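Local coordinates for transcriptional regulator, PadR family (Enterococcus faecalis, PDB 3HHH), which probably binds DNA through a winged helix-turn-helix domain and regulates transcription, as other members of the PadR family do, at residues V62-K67 against K76-T81. Sequence-based numbering, arbitrary orientation.
Sequences VIAEKK and KFYRLT. With SO4 (sulfate ion), chain E.
E65 and R79 join the two strands by a salt bridge, NH1 of R79 lying 3.0 Å from OE1 of E65. The guanidinium meets this oxygen from above the carboxylate plane, and the two flat groups are turned 49° apart, so the pair is not a flat, two-pronged one. With CG between the backbone N and the carbonyl carbon (chi1 57°), the extended arginine chain brings its guanidinium from its pair partner I63 to E65. K67 extends the network with a long 3.9 Å approach of its NZ to E65 OE1, while its stronger partner is E26.

Paired backbone bonds flank this bridge: I63 N to R79 O (2.9 Å) and R79 N to I63 O, then E65 N to F77 O and F77 N to E65 O. K76 N also donates to sulfate O2 (3.1 Å), an ion probably from the crystallisation liquor.

On the face of I63, E65, F77 and R79, I63 CG2 lies over the guanidinium; the F77 ring has the backbone O of K67 at its edge and meets Y28. On the face of A64, K66, K76 and Y78, A64 CB touches Y78 CE1 (3.7 Å) and K76 CE. V62 and L80 diverge at the strand end, yet CG1 still reaches CD2. T81 CG2 packs on I63 CG1 (3.5 Å), while its OG1 bonds S83 and caps G84 N of helix 82-106.

Backbone bonds thus set the register, a tilted ion pair ties E65 to R79 across it, and V62, Y78 and L80 pack against helices 13-24 and 46-58, consistent with a winged-helix wing whose lysines may face DNA.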
# COMPACT_ATOMS: atom_id res chain seq x y z
N VAL B 62 10.69 12.92 12.19
CA VAL B 62 10.33 12.92 13.61
C VAL B 62 11.58 13.18 14.46
O VAL B 62 12.69 12.82 14.06
CB VAL B 62 9.70 11.57 14.04
CG1 VAL B 62 8.43 11.30 13.24
CG2 VAL B 62 10.70 10.42 13.89
N ILE B 63 11.39 13.83 15.60
CA ILE B 63 12.43 13.94 16.62
C ILE B 63 12.12 12.91 17.71
O ILE B 63 10.96 12.70 18.05
CB ILE B 63 12.47 15.33 17.28
CG1 ILE B 63 12.67 16.43 16.23
CG2 ILE B 63 13.60 15.39 18.32
CD1 ILE B 63 12.67 17.84 16.81
N ALA B 64 13.17 12.30 18.25
CA ALA B 64 13.05 11.31 19.32
C ALA B 64 13.76 11.80 20.58
O ALA B 64 14.83 12.41 20.51
CB ALA B 64 13.63 9.98 18.87
N GLU B 65 13.17 11.52 21.73
CA GLU B 65 13.71 11.98 23.00
C GLU B 65 13.15 11.15 24.15
O GLU B 65 12.00 10.71 24.10
CB GLU B 65 13.41 13.47 23.17
CG GLU B 65 13.22 13.96 24.60
CD GLU B 65 12.82 15.42 24.64
OE1 GLU B 65 11.60 15.70 24.68
OE2 GLU B 65 13.72 16.28 24.62
N LYS B 66 13.97 10.93 25.18
CA LYS B 66 13.61 10.04 26.28
C LYS B 66 13.06 10.79 27.48
O LYS B 66 13.65 11.77 27.94
CB LYS B 66 14.82 9.22 26.73
CG LYS B 66 15.45 8.39 25.63
CD LYS B 66 16.29 7.27 26.23
CE LYS B 66 17.24 6.69 25.21
NZ LYS B 66 18.04 5.58 25.81
N LYS B 67 11.92 10.32 27.98
CA LYS B 67 11.32 10.87 29.19
C LYS B 67 10.82 9.71 30.06
O LYS B 67 10.66 8.60 29.55
CB LYS B 67 10.14 11.79 28.86
CG LYS B 67 10.37 12.77 27.72
CD LYS B 67 9.15 13.65 27.56
CE LYS B 67 9.31 14.64 26.43
NZ LYS B 67 8.04 15.38 26.19
N LYS B 76 11.43 6.16 24.66
CA LYS B 76 11.77 7.02 23.53
C LYS B 76 10.48 7.59 22.92
O LYS B 76 9.76 6.90 22.20
CB LYS B 76 12.59 6.24 22.51
CG LYS B 76 13.40 7.10 21.55
CD LYS B 76 14.51 6.28 20.89
CE LYS B 76 15.22 7.07 19.80
NZ LYS B 76 16.57 6.51 19.48
N PHE B 77 10.20 8.86 23.23
CA PHE B 77 8.98 9.54 22.77
C PHE B 77 9.24 10.32 21.48
O PHE B 77 10.32 10.87 21.29
CB PHE B 77 8.45 10.48 23.85
CG PHE B 77 7.83 9.77 25.02
CD1 PHE B 77 6.47 9.47 25.02
CD2 PHE B 77 8.59 9.41 26.12
CE1 PHE B 77 5.89 8.82 26.09
CE2 PHE B 77 8.01 8.76 27.20
CZ PHE B 77 6.66 8.46 27.19
N TYR B 78 8.23 10.38 20.61
CA TYR B 78 8.36 10.99 19.28
C TYR B 78 7.43 12.17 19.06
O TYR B 78 6.36 12.27 19.66
CB TYR B 78 8.10 9.94 18.20
CG TYR B 78 9.08 8.80 18.18
CD1 TYR B 78 10.19 8.82 17.34
CD2 TYR B 78 8.90 7.69 19.00
CE1 TYR B 78 11.10 7.77 17.32
CE2 TYR B 78 9.80 6.63 18.98
CZ TYR B 78 10.89 6.67 18.14
OH TYR B 78 11.78 5.62 18.13
N ARG B 79 7.83 13.07 18.16
CA ARG B 79 6.99 14.16 17.70
C ARG B 79 7.40 14.58 16.29
O ARG B 79 8.57 14.44 15.91
CB ARG B 79 7.05 15.36 18.66
CG ARG B 79 8.46 15.91 18.91
CD ARG B 79 8.48 16.94 20.04
NE ARG B 79 9.84 17.37 20.36
CZ ARG B 79 10.63 16.83 21.30
NH1 ARG B 79 10.22 15.80 22.04
NH2 ARG B 79 11.85 17.32 21.49
N LEU B 80 6.45 15.08 15.52
CA LEU B 80 6.70 15.46 14.13
C LEU B 80 7.51 16.75 14.04
O LEU B 80 7.28 17.70 14.78
CB LEU B 80 5.39 15.65 13.37
CG LEU B 80 4.51 14.42 13.16
CD1 LEU B 80 3.37 14.78 12.21
CD2 LEU B 80 5.32 13.25 12.61
N THR B 81 8.47 16.76 13.12
CA THR B 81 9.16 17.99 12.74
C THR B 81 8.26 18.74 11.76
O THR B 81 7.19 18.25 11.40
CB THR B 81 10.51 17.68 12.07
OG1 THR B 81 10.29 16.86 10.91
CG2 THR B 81 11.43 16.94 13.03
S SO4 E . 11.13 2.34 24.28
O1 SO4 E . 11.22 2.31 25.74
O2 SO4 E . 12.14 3.24 23.74
O3 SO4 E . 11.35 0.98 23.77
O4 SO4 E . 9.80 2.81 23.90